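PDB 3LOM: geranyltranstransferase from Legionella pneumophila subsp. pneumophila, which probably condenses isopentenyl diphosphate with allylic diphosphates to make farnesyl diphosphate, and perhaps geranylgeranyl diphosphate, using magnesium ions. Local coordinates for residues T148-N153 against I193-E198; M199-Q204 against S213-Y218. All coordinates share one frame; numbering follows the deposited sequence.

Interaction 1: T148-N153 against I193-E198; sequences TQVLVN and ILACFE
Val150 sends its CG1 methyl toward Ala195 and Glu198 because chi1, at 176°, sets that branch anti to the backbone N. The other branch, CG2, lies beside the backbone N, and it is CG1 that makes the closest approaches to residues 193-198. On the opposing helix, Glu198 has its CG anti to the carbonyl carbon, and a second bend at chi2 (-81°) turns the chain aside, so the aliphatic root rather than the acid faces the valine. Between residues 148-153 and 193-198 one methyl makes both close contacts: Val150 CG1 stands 3.6 Å from Glu198 CB and 3.9 Å from Ala195 CB. Ala195 and Glu198 are three residues apart, little less than one helical turn, and the methyl rests against both beta carbons. The side chains of Val150 and Glu198 meet at about a right angle, and at Ala195 the beta carbon itself is the surface that the valine meets.

The carboxylate belongs to a different partnership, a salt bridge from Glu198 OE2 to Arg216 NE on helix 209-236, so the negative charge is answered away from the valine. Leu151, the residue after the valine, packs instead on Leu192 and Met199 of helix 178-201, extending the apolar seam beyond the six-residue segments. Elsewhere on helix 141-155, which thus also reaches the dimer interface, Thr148 and Gln149 rest on Leu132 of the second subunit, while Val152 and Asn153 meet Glu129 of that subunit.

The contact is van der Waals in character throughout, even where an acid takes part: Glu198 divides its labour, lending methylene carbon to the valine and charge to an arginine, which probably keeps the carboxylate ionised.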
loop_
_atom_site.group_PDB
_atom_site.type_symbol
_atom_site.label_atom_id
_atom_site.label_comp_id
_atom_site.label_asym_id
_atom_site.label_seq_id
_atom_site.Cartn_x
_atom_site.Cartn_y
_atom_site.Cartn_z
ATOM N N THR A 148 8.795 -9.374 -1.365
ATOM C CA THR A 148 7.806 -8.297 -1.402
ATOM C C THR A 148 6.499 -8.798 -2.030
ATOM O O THR A 148 5.409 -8.366 -1.630
ATOM C CB THR A 148 8.360 -7.053 -2.137
ATOM O OG1 THR A 148 9.703 -6.803 -1.707
ATOM C CG2 THR A 148 7.511 -5.816 -1.849
ATOM N N GLN A 149 6.626 -9.723 -2.986
ATOM C CA GLN A 149 5.492 -10.424 -3.604
ATOM C C GLN A 149 4.632 -11.129 -2.565
ATOM O O GLN A 149 3.411 -10.983 -2.570
ATOM C CB GLN A 149 5.994 -11.446 -4.628
ATOM C CG GLN A 149 4.979 -11.847 -5.692
ATOM C CD GLN A 149 5.163 -11.086 -6.994
ATOM O OE1 GLN A 149 4.405 -10.163 -7.297
ATOM N NE2 GLN A 149 6.174 -11.469 -7.771
ATOM N N VAL A 150 5.273 -11.874 -1.668
ATOM C CA VAL A 150 4.574 -12.583 -0.592
ATOM C C VAL A 150 3.667 -11.671 0.262
ATOM O O VAL A 150 2.504 -12.008 0.501
ATOM C CB VAL A 150 5.566 -13.357 0.307
ATOM C CG1 VAL A 150 4.846 -14.002 1.486
ATOM C CG2 VAL A 150 6.321 -14.421 -0.501
ATOM N N LEU A 151 4.195 -10.519 0.691
ATOM C CA LEU A 151 3.467 -9.584 1.556
ATOM C C LEU A 151 2.301 -8.927 0.834
ATOM O O LEU A 151 1.202 -8.813 1.369
ATOM C CB LEU A 151 4.409 -8.492 2.091
ATOM C CG LEU A 151 3.864 -7.464 3.094
ATOM C CD1 LEU A 151 3.443 -8.110 4.410
ATOM C CD2 LEU A 151 4.908 -6.397 3.360
ATOM N N VAL A 152 2.569 -8.498 -0.388
ATOM C CA VAL A 152 1.615 -7.789 -1.209
ATOM C C VAL A 152 0.478 -8.703 -1.758
ATOM O O VAL A 152 -0.665 -8.251 -1.924
ATOM C CB VAL A 152 2.405 -6.973 -2.270
ATOM C CG1 VAL A 152 1.838 -7.100 -3.638
ATOM C CG2 VAL A 152 2.488 -5.506 -1.842
ATOM N N ASN A 153 0.779 -9.986 -1.985
ATOM C CA ASN A 153 -0.250 -10.979 -2.330
ATOM C C ASN A 153 -1.140 -11.276 -1.129
ATOM O O ASN A 153 -2.350 -11.438 -1.277
ATOM C CB ASN A 153 0.359 -12.298 -2.847
ATOM C CG ASN A 153 0.939 -12.186 -4.259
ATOM O OD1 ASN A 153 1.644 -13.087 -4.718
ATOM N ND2 ASN A 153 0.646 -11.092 -4.949
ATOM N N ILE A 193 -0.243 -13.995 8.612
ATOM C CA ILE A 193 0.500 -14.871 9.529
ATOM C C ILE A 193 1.383 -15.878 8.779
ATOM O O ILE A 193 2.541 -16.097 9.156
ATOM C CB ILE A 193 -0.442 -15.568 10.532
ATOM C CG1 ILE A 193 -0.944 -14.536 11.548
ATOM C CG2 ILE A 193 0.265 -16.716 11.248
ATOM C CD1 ILE A 193 -2.215 -14.913 12.276
ATOM N N LEU A 194 0.842 -16.444 7.700
ATOM C CA LEU A 194 1.580 -17.359 6.829
ATOM C C LEU A 194 2.754 -16.658 6.145
ATOM O O LEU A 194 3.825 -17.252 5.977
ATOM C CB LEU A 194 0.637 -17.953 5.778
ATOM C CG LEU A 194 0.805 -19.389 5.280
ATOM C CD1 LEU A 194 1.024 -20.368 6.430
ATOM C CD2 LEU A 194 -0.426 -19.784 4.461
ATOM N N ALA A 195 2.550 -15.391 5.774
ATOM C CA ALA A 195 3.602 -14.555 5.182
ATOM C C ALA A 195 4.878 -14.406 6.041
ATOM O O ALA A 195 5.959 -14.218 5.489
ATOM C CB ALA A 195 3.051 -13.195 4.799
ATOM N N CYS A 196 4.751 -14.511 7.368
ATOM C CA CYS A 196 5.910 -14.486 8.279
ATOM C C CYS A 196 6.896 -15.585 7.940
ATOM O O CYS A 196 8.102 -15.357 7.865
ATOM C CB CYS A 196 5.485 -14.663 9.739
ATOM S SG CYS A 196 4.326 -13.444 10.356
ATOM N N PHE A 197 6.353 -16.775 7.721
ATOM C CA PHE A 197 7.135 -17.950 7.404
ATOM C C PHE A 197 7.555 -17.931 5.936
ATOM O O PHE A 197 8.690 -18.275 5.609
ATOM C CB PHE A 197 6.338 -19.202 7.771
ATOM C CG PHE A 197 5.794 -19.172 9.177
ATOM C CD1 PHE A 197 6.561 -19.626 10.240
ATOM C CD2 PHE A 197 4.521 -18.670 9.439
ATOM C CE1 PHE A 197 6.067 -19.586 11.542
ATOM C CE2 PHE A 197 4.024 -18.616 10.733
ATOM C CZ PHE A 197 4.794 -19.081 11.787
ATOM N N GLU A 198 6.660 -17.479 5.064
ATOM C CA GLU A 198 6.933 -17.460 3.622
ATOM C C GLU A 198 7.965 -16.417 3.185
ATOM O O GLU A 198 8.765 -16.688 2.286
ATOM C CB GLU A 198 5.641 -17.293 2.812
ATOM C CG GLU A 198 4.666 -18.464 2.893
ATOM C CD GLU A 198 5.012 -19.623 1.964
ATOM O OE1 GLU A 198 5.937 -19.502 1.127
ATOM O OE2 GLU A 198 4.336 -20.666 2.070
#

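Interaction 2: M199-Q204 against S213-Y218; sequences MVLAAQ and SALRTY
Leu201 and Leu215 form the close-packed heart of this contact. Leu215 has CD1 anti to its CA (chi2 176°), which carries that methyl out to the forked end of Leu201. There it meets both branches and the carbon that joins them: Leu215 CD1 is 3.8 Å from Leu201 CD2. Leu201 CG and Leu201 CD1 lie only slightly farther from it. The two chains approach at a slant, one methyl seated against a fork, and both residues are buried. Their CA atoms are also the nearest pair between the segments, Leu201 CA and Leu215 CA being 8.9 Å apart, a separation the two side chains bridge from either end.

Arg216 makes the looser flank. It is partly exposed, and although its side chain sets out beside the contact, the extended end comes closer; Arg216 NE still stops 4.3 Å from Leu201 CD1, with the methyl oblique to the guanidinium plane. This brush is secondary to the pairing of the guanidinium with Glu198, which probably does more to set the position of the group. On the solvent side Ser213 is exposed, yet its carbonyl is well used: Thr217 OG1 donates to Ser213 O over 2.8 Å, nearly in line with the C=O bond, and Thr217 N donates to the same oxygen.

Helix 178-201 ends at this contact, its chain passing into a type I turn from Leu201 to Gln204. Val200 packs on helices 53-64 and 69-91, Met199 leans on helix 141-155, and Tyr218 touches Leu57 of helix 53-64. The leucine pair lies where helices 178-201 and 209-236, joined by a short connection, run roughly antiparallel within a larger all-helical bundle.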
loop_
_atom_site.group_PDB
_atom_site.type_symbol
_atom_site.label_atom_id
_atom_site.label_comp_id
_atom_site.label_asym_id
_atom_site.label_seq_id
_atom_site.Cartn_x
_atom_site.Cartn_y
_atom_site.Cartn_z
ATOM N N MET A 199 7.940 -15.232 3.803
ATOM C CA MET A 199 8.956 -14.201 3.524
ATOM C C MET A 199 10.340 -14.638 4.030
ATOM O O MET A 199 11.353 -14.365 3.387
ATOM C CB MET A 199 8.560 -12.835 4.103
ATOM C CG MET A 199 7.578 -12.039 3.238
ATOM S SD MET A 199 7.047 -10.443 3.917
ATOM C CE MET A 199 6.254 -11.034 5.323
ATOM N N VAL A 200 10.355 -15.329 5.172
ATOM C CA VAL A 200 11.565 -15.926 5.740
ATOM C C VAL A 200 12.139 -17.005 4.804
ATOM O O VAL A 200 13.354 -17.063 4.588
ATOM C CB VAL A 200 11.294 -16.448 7.198
ATOM C CG1 VAL A 200 12.209 -17.602 7.587
ATOM C CG2 VAL A 200 11.434 -15.312 8.208
ATOM N N LEU A 201 11.255 -17.819 4.219
ATOM C CA LEU A 201 11.645 -18.875 3.273
ATOM C C LEU A 201 12.208 -18.344 1.957
ATOM O O LEU A 201 13.089 -18.965 1.363
ATOM C CB LEU A 201 10.472 -19.818 2.993
ATOM C CG LEU A 201 10.171 -20.850 4.083
ATOM C CD1 LEU A 201 8.778 -21.426 3.895
ATOM C CD2 LEU A 201 11.228 -21.962 4.130
ATOM N N ALA A 202 11.716 -17.189 1.517
ATOM C CA ALA A 202 12.176 -16.587 0.268
ATOM C C ALA A 202 13.554 -15.917 0.388
ATOM O O ALA A 202 14.085 -15.400 -0.598
ATOM C CB ALA A 202 11.132 -15.611 -0.271
ATOM N N ALA A 203 14.128 -15.941 1.592
ATOM C CA ALA A 203 15.491 -15.453 1.824
ATOM C C ALA A 203 16.572 -16.452 1.393
ATOM O O ALA A 203 17.724 -16.065 1.184
ATOM C CB ALA A 203 15.678 -15.078 3.277
ATOM N N GLN A 204 16.202 -17.728 1.259
ATOM C CA GLN A 204 17.158 -18.776 0.878
ATOM C C GLN A 204 16.916 -19.300 -0.538
ATOM O O GLN A 204 15.784 -19.303 -1.029
ATOM C CB GLN A 204 17.144 -19.944 1.872
ATOM C CG GLN A 204 16.862 -19.577 3.324
ATOM C CD GLN A 204 18.064 -19.005 4.057
ATOM O OE1 GLN A 204 18.445 -17.850 3.854
ATOM N NE2 GLN A 204 18.650 -19.807 4.939
ATOM N N SER A 213 7.346 -27.254 4.063
ATOM C CA SER A 213 6.071 -27.834 4.482
ATOM C C SER A 213 5.857 -27.848 5.999
ATOM O O SER A 213 4.716 -27.787 6.464
ATOM C CB SER A 213 5.936 -29.253 3.924
ATOM O OG SER A 213 5.083 -30.039 4.736
ATOM N N ALA A 214 6.945 -27.941 6.759
ATOM C CA ALA A 214 6.872 -27.946 8.221
ATOM C C ALA A 214 6.541 -26.562 8.785
ATOM O O ALA A 214 5.826 -26.448 9.785
ATOM C CB ALA A 214 8.165 -28.482 8.829
ATOM N N LEU A 215 7.063 -25.516 8.145
ATOM C CA LEU A 215 6.767 -24.144 8.557
ATOM C C LEU A 215 5.331 -23.787 8.175
ATOM O O LEU A 215 4.552 -23.325 9.020
ATOM C CB LEU A 215 7.765 -23.152 7.946
ATOM C CG LEU A 215 9.212 -23.186 8.463
ATOM C CD1 LEU A 215 10.076 -22.211 7.690
ATOM C CD2 LEU A 215 9.301 -22.895 9.962
ATOM N N ARG A 216 4.997 -24.051 6.910
ATOM C CA ARG A 216 3.656 -23.856 6.348
ATOM C C ARG A 216 2.526 -24.484 7.167
ATOM O O ARG A 216 1.467 -23.876 7.327
ATOM C CB ARG A 216 3.614 -24.344 4.896
ATOM C CG ARG A 216 4.303 -23.393 3.937
ATOM C CD ARG A 216 4.722 -24.051 2.637
ATOM N NE ARG A 216 5.402 -23.091 1.767
ATOM C CZ ARG A 216 5.956 -23.380 0.593
ATOM N NH1 ARG A 216 5.928 -24.619 0.118
ATOM N NH2 ARG A 216 6.546 -22.421 -0.109
ATOM N N THR A 217 2.766 -25.681 7.697
ATOM C CA THR A 217 1.799 -26.355 8.567
ATOM C C THR A 217 1.667 -25.627 9.910
ATOM O O THR A 217 0.546 -25.355 10.356
ATOM C CB THR A 217 2.157 -27.849 8.767
ATOM O OG1 THR A 217 2.260 -28.484 7.489
ATOM C CG2 THR A 217 1.096 -28.576 9.593
ATOM N N TYR A 218 2.801 -25.297 10.539
ATOM C CA TYR A 218 2.786 -24.499 11.772
ATOM C C TYR A 218 2.014 -23.194 11.553
ATOM O O TYR A 218 1.112 -22.883 12.320
ATOM C CB TYR A 218 4.202 -24.215 12.301
ATOM C CG TYR A 218 4.203 -23.426 13.599
ATOM C CD1 TYR A 218 3.965 -24.053 14.820
ATOM C CD2 TYR A 218 4.423 -22.046 13.604
ATOM C CE1 TYR A 218 3.948 -23.330 16.013
ATOM C CE2 TYR A 218 4.409 -21.312 14.791
ATOM C CZ TYR A 218 4.174 -21.961 15.987
ATOM O OH TYR A 218 4.159 -21.243 17.155
#

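In the fold
Both contacts draw on helix 178-201, in series along the chain, with centres about 10 Å apart. Interaction 1 joins that helix to 141-155, whose other side meets the second subunit, and though nearer the centre of the chain is only partly buried; interaction 2 joins its end to 209-236, farther out but with buried leucines and no other chain in touch. In interaction 1 the acid takes part centrally, through its aliphatic root, whereas in interaction 2 the arginine only borders a leucine pair; their charged ends pair with each other. Phe197 CZ packs on Tyr218 CD2 and Leu151 CB on Met199 SD, knitting the three helices into the all-alpha core expected of an isoprenoid synthase.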